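Local coordinates for protein riboflavin kinase, putative (Trypanosoma brucei, PDB 3BNW) that probably catalyses the ATP-dependent phosphorylation of riboflavin to FMN, as a member of the flavokinase family, at residues I42-K46 against D47-C51; Q134-V137 against D138-S142. All coordinates share one frame; numbering follows the deposited sequence.

Contact 1: residues I42-K46 against D47-C51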
loop_
_atom_site.group_PDB
_atom_site.type_symbol
_atom_site.label_atom_id
_atom_site.label_comp_id
_atom_site.label_asym_id
_atom_site.label_seq_id
_atom_site.Cartn_x
_atom_site.Cartn_y
_atom_site.Cartn_z
ATOM N N ILE A 42 5.201 -6.504 -1.959
ATOM C CA ILE A 42 4.346 -7.513 -1.345
ATOM C C ILE A 42 4.351 -8.737 -2.256
ATOM O O ILE A 42 4.094 -8.620 -3.455
ATOM C CB ILE A 42 2.908 -7.008 -1.148
ATOM C CG1 ILE A 42 2.914 -5.745 -0.287
ATOM C CG2 ILE A 42 2.055 -8.082 -0.493
ATOM C CD1 ILE A 42 1.533 -5.218 0.026
ATOM N N GLY A 43 4.667 -9.898 -1.687
ATOM C CA GLY A 43 4.720 -11.145 -2.444
ATOM C C GLY A 43 3.349 -11.569 -2.930
ATOM O O GLY A 43 2.441 -11.785 -2.128
ATOM N N LEU A 44 3.200 -11.677 -4.250
ATOM C CA LEU A 44 1.936 -12.062 -4.865
ATOM C C LEU A 44 2.021 -13.476 -5.430
ATOM O O LEU A 44 3.095 -14.076 -5.472
ATOM C CB LEU A 44 1.573 -11.084 -5.985
ATOM C CG LEU A 44 1.659 -9.587 -5.664
ATOM C CD1 LEU A 44 1.288 -8.749 -6.889
ATOM C CD2 LEU A 44 0.779 -9.232 -4.470
ATOM N N ASP A 45 0.872 -14.001 -5.848
ATOM C CA ASP A 45 0.798 -15.243 -6.619
ATOM C C ASP A 45 -0.117 -15.017 -7.822
ATOM O O ASP A 45 -0.659 -13.923 -7.984
ATOM C CB ASP A 45 0.322 -16.414 -5.742
ATOM C CG ASP A 45 -1.079 -16.210 -5.168
ATOM O OD1 ASP A 45 -1.809 -15.294 -5.607
ATOM O OD2 ASP A 45 -1.452 -16.988 -4.268
ATOM N N LYS A 46 -0.289 -16.039 -8.656
ATOM C CA LYS A 46 -1.026 -15.897 -9.916
ATOM C C LYS A 46 -2.455 -15.377 -9.727
ATOM O O LYS A 46 -2.919 -14.529 -10.497
ATOM C CB LYS A 46 -1.054 -17.227 -10.678
ATOM C CG LYS A 46 -1.539 -17.097 -12.125
ATOM C CD LYS A 46 -1.601 -18.437 -12.858
ATOM C CE LYS A 46 -0.221 -18.940 -13.273
ATOM N NZ LYS A 46 0.541 -19.545 -12.141
ATOM N N ASP A 47 -3.140 -15.886 -8.703
ATOM C CA ASP A 47 -4.533 -15.518 -8.428
ATOM C C ASP A 47 -4.667 -14.074 -7.946
ATOM O O ASP A 47 -5.545 -13.344 -8.396
ATOM C CB ASP A 47 -5.136 -16.478 -7.394
ATOM C CG ASP A 47 -6.534 -16.067 -6.951
ATOM O OD1 ASP A 47 -7.519 -16.642 -7.466
ATOM O OD2 ASP A 47 -6.645 -15.169 -6.085
ATOM N N VAL A 48 -3.803 -13.670 -7.021
ATOM C CA VAL A 48 -3.863 -12.327 -6.451
ATOM C C VAL A 48 -3.432 -11.271 -7.472
ATOM O O VAL A 48 -3.966 -10.162 -7.477
ATOM C CB VAL A 48 -3.016 -12.223 -5.166
ATOM C CG1 VAL A 48 -2.943 -10.783 -4.678
ATOM C CG2 VAL A 48 -3.596 -13.121 -4.083
ATOM N N MET A 49 -2.478 -11.619 -8.336
ATOM C CA MET A 49 -2.099 -10.765 -9.464
ATOM C C MET A 49 -3.294 -10.470 -10.378
ATOM O O MET A 49 -3.411 -9.366 -10.919
ATOM C CB MET A 49 -0.977 -11.412 -10.284
ATOM C CG MET A 49 0.417 -11.242 -9.690
ATOM S SD MET A 49 1.757 -11.852 -10.746
ATOM C CE MET A 49 1.371 -11.074 -12.310
ATOM N N GLU A 50 -4.170 -11.461 -10.550
ATOM C CA GLU A 50 -5.377 -11.314 -11.366
ATOM C C GLU A 50 -6.369 -10.346 -10.723
ATOM O O GLU A 50 -6.968 -9.518 -11.405
ATOM C CB GLU A 50 -6.054 -12.671 -11.590
ATOM C CG GLU A 50 -7.150 -12.647 -12.659
ATOM C CD GLU A 50 -7.883 -13.976 -12.806
ATOM O OE1 GLU A 50 -8.013 -14.714 -11.806
ATOM O OE2 GLU A 50 -8.344 -14.276 -13.930
ATOM N N CYS A 51 -6.548 -10.467 -9.412
ATOM C CA CYS A 51 -7.409 -9.555 -8.663
ATOM C C CYS A 51 -6.954 -8.098 -8.770
ATOM O O CYS A 51 -7.780 -7.188 -8.805
ATOM C CB CYS A 51 -7.449 -9.959 -7.186
ATOM S SG CYS A 51 -8.452 -11.415 -6.841
#
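Asp45 starts the helix 46-52 by turning its carboxylate back onto the backbone of Val48, a worked example of an N-cap. Its OD1 accepts from Val48 N at 2.9 Å, and the N-H points at the oxygen with little bend (164°). The first torsion places CG between the backbone N and the carbonyl carbon (chi1 61°), which folds the short side chain over the first turn. The main chain of the same residue closes that turn, since Asp45 O takes the N-H of Met49 at 3.0 Å. One residue thus serves two successive amides of the helix start, and its carboxylate charge probably interacts favourably with the helix dipole.

The close packing lies on the inner side. Leu44, just ahead of the cap, divides its two methyls between helix residues: CD2 rests against Val48 CG1 at 4.0 Å, while CD1 meets Met49 CG at 3.8 Å, and in each case the side chains run nearly perpendicular to one another. Val48 CG2 also lies close to the carboxylate, 3.2 Å from Asp45 OD1. The outer side is looser. Lys46, Asp47 and Glu50 are exposed, and the bond from Glu50 N to Lys46 O is weak, at 3.3 Å.

In the fold, a short loop, Gly43 to Asp45, leads from strand 41-42 into helix 46-52. Pro173 touches Asp45 and Val48, Leu97 bridges Leu44 and Met49, and Val99 of strand 98-103 packs on Leu44, just ahead of the helix.

Contact 2: residues Q134-V137 against D138-S142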
loop_
_atom_site.group_PDB
_atom_site.type_symbol
_atom_site.label_atom_id
_atom_site.label_comp_id
_atom_site.label_asym_id
_atom_site.label_seq_id
_atom_site.Cartn_x
_atom_site.Cartn_y
_atom_site.Cartn_z
ATOM N N GLN A 134 13.502 17.048 -9.034
ATOM C CA GLN A 134 12.675 17.903 -8.179
ATOM C C GLN A 134 11.202 17.712 -8.518
ATOM O O GLN A 134 10.335 17.957 -7.686
ATOM C CB GLN A 134 13.083 19.383 -8.321
ATOM C CG GLN A 134 13.160 20.159 -6.992
ATOM C CD GLN A 134 14.161 21.326 -7.010
ATOM O OE1 GLN A 134 14.909 21.528 -7.978
ATOM N NE2 GLN A 134 14.174 22.098 -5.928
ATOM N N ALA A 135 10.935 17.272 -9.747
ATOM C CA ALA A 135 9.586 16.925 -10.179
ATOM C C ALA A 135 9.075 15.706 -9.419
ATOM O O ALA A 135 7.935 15.699 -8.952
ATOM C CB ALA A 135 9.562 16.658 -11.677
ATOM N N LEU A 136 9.922 14.683 -9.302
ATOM C CA LEU A 136 9.570 13.457 -8.579
ATOM C C LEU A 136 9.307 13.738 -7.104
ATOM O O LEU A 136 8.299 13.292 -6.552
ATOM C CB LEU A 136 10.674 12.396 -8.722
ATOM C CG LEU A 136 10.524 11.075 -7.939
ATOM C CD1 LEU A 136 9.097 10.528 -7.952
ATOM C CD2 LEU A 136 11.485 10.030 -8.479
ATOM N N VAL A 137 10.205 14.487 -6.477
ATOM C CA VAL A 137 10.074 14.814 -5.061
ATOM C C VAL A 137 8.829 15.659 -4.779
ATOM O O VAL A 137 8.076 15.364 -3.850
ATOM C CB VAL A 137 11.339 15.503 -4.531
ATOM C CG1 VAL A 137 11.115 16.046 -3.124
ATOM C CG2 VAL A 137 12.500 14.518 -4.551
ATOM N N ASP A 138 8.595 16.689 -5.584
ATOM C CA ASP A 138 7.396 17.511 -5.423
ATOM C C ASP A 138 6.114 16.705 -5.613
ATOM O O ASP A 138 5.074 17.069 -5.067
ATOM C CB ASP A 138 7.411 18.710 -6.380
ATOM C CG ASP A 138 8.393 19.795 -5.947
ATOM O OD1 ASP A 138 8.762 19.847 -4.750
ATOM O OD2 ASP A 138 8.797 20.605 -6.810
ATOM N N THR A 139 6.186 15.616 -6.375
ATOM C CA THR A 139 5.025 14.755 -6.588
ATOM C C THR A 139 4.813 13.775 -5.431
ATOM O O THR A 139 3.679 13.533 -5.042
ATOM C CB THR A 139 5.102 14.019 -7.945
ATOM O OG1 THR A 139 5.099 14.990 -8.996
ATOM C CG2 THR A 139 3.910 13.081 -8.140
ATOM N N ILE A 140 5.888 13.225 -4.875
ATOM C CA ILE A 140 5.756 12.361 -3.698
ATOM C C ILE A 140 5.228 13.148 -2.493
ATOM O O ILE A 140 4.364 12.659 -1.767
ATOM C CB ILE A 140 7.080 11.668 -3.302
ATOM C CG1 ILE A 140 7.669 10.866 -4.470
ATOM C CG2 ILE A 140 6.850 10.752 -2.120
ATOM C CD1 ILE A 140 6.642 10.183 -5.354
ATOM N N LYS A 141 5.750 14.358 -2.287
ATOM C CA LYS A 141 5.232 15.268 -1.257
ATOM C C LYS A 141 3.741 15.550 -1.447
ATOM O O LYS A 141 2.982 15.610 -0.477
ATOM C CB LYS A 141 6.001 16.591 -1.256
ATOM C CG LYS A 141 7.229 16.612 -0.355
ATOM C CD LYS A 141 8.275 17.641 -0.828
ATOM C CE LYS A 141 7.754 19.086 -0.848
ATOM N NZ LYS A 141 8.546 19.965 -1.771
ATOM N N SER A 142 3.329 15.730 -2.699
ATOM C CA SER A 142 1.921 15.922 -3.018
ATOM C C SER A 142 1.102 14.650 -2.770
ATOM O O SER A 142 -0.043 14.734 -2.345
ATOM C CB SER A 142 1.755 16.378 -4.467
ATOM O OG SER A 142 2.381 17.632 -4.668
#
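About two turns of helix 133-151 make up this contact, bonded i to i+4 and weakly at Thr139, with side chains that return to the backbone. Leu136 and Ile140, one turn apart, lie alongside each other and point the same way, with their CD1 methyls 3.6 Å apart. Beneath them Ile140 N donates to Leu136 O at 2.9 Å in the carbonyl plane. On the next backbone bond, from Lys141 N to Val137 O, the N-H is almost straight (175°), and the aliphatic part of Lys141 passes Val137 CG1.

Thr139 shows how a hydroxyl can fold back onto the helix backbone. With OG1 beside its own backbone N (chi1 -62°), it reaches back to donate to Ala135 O at 2.9 Å, tilted 26° from the carbonyl plane; the amide of Thr139 reaches the same oxygen only weakly. Phe130 touches Ala135, Leu136 and Thr139, whereas Arg125 of strand 115-126 lies against Thr139 and Ile140, so this face of the helix turns to the rest of the fold.

Asp138 and Lys141 lie on a polar, solvent-facing side. Lys141 bends at its third torsion and carries NZ to Asp138 OD1, a salt bridge of 3.0 Å. Asp138 O accepts twice from Ser142, from the backbone N and, at 2.8 Å, from the hydroxyl OG, which meets it nearly end-on.

Followed from the N terminus, the chain passes strand 18-25 and reaches contact 1 at 42-51, where the short strand 41-42 gives way to helix 46-52. It then runs through the antiparallel strands from 58-69 to 115-126 before contact 2, at 134-142, falls in the first half of helix 133-151. Each contact is local, within one continuous segment, and closes no long loop; they stand in series, neither nesting nor crossing. Their centres are about 29 Å apart, on opposite sides of the centre of the chain, and they do not touch. Strand 115-126 lies near both: it packs on Ile42 at the start of the first segment and borders contact 2.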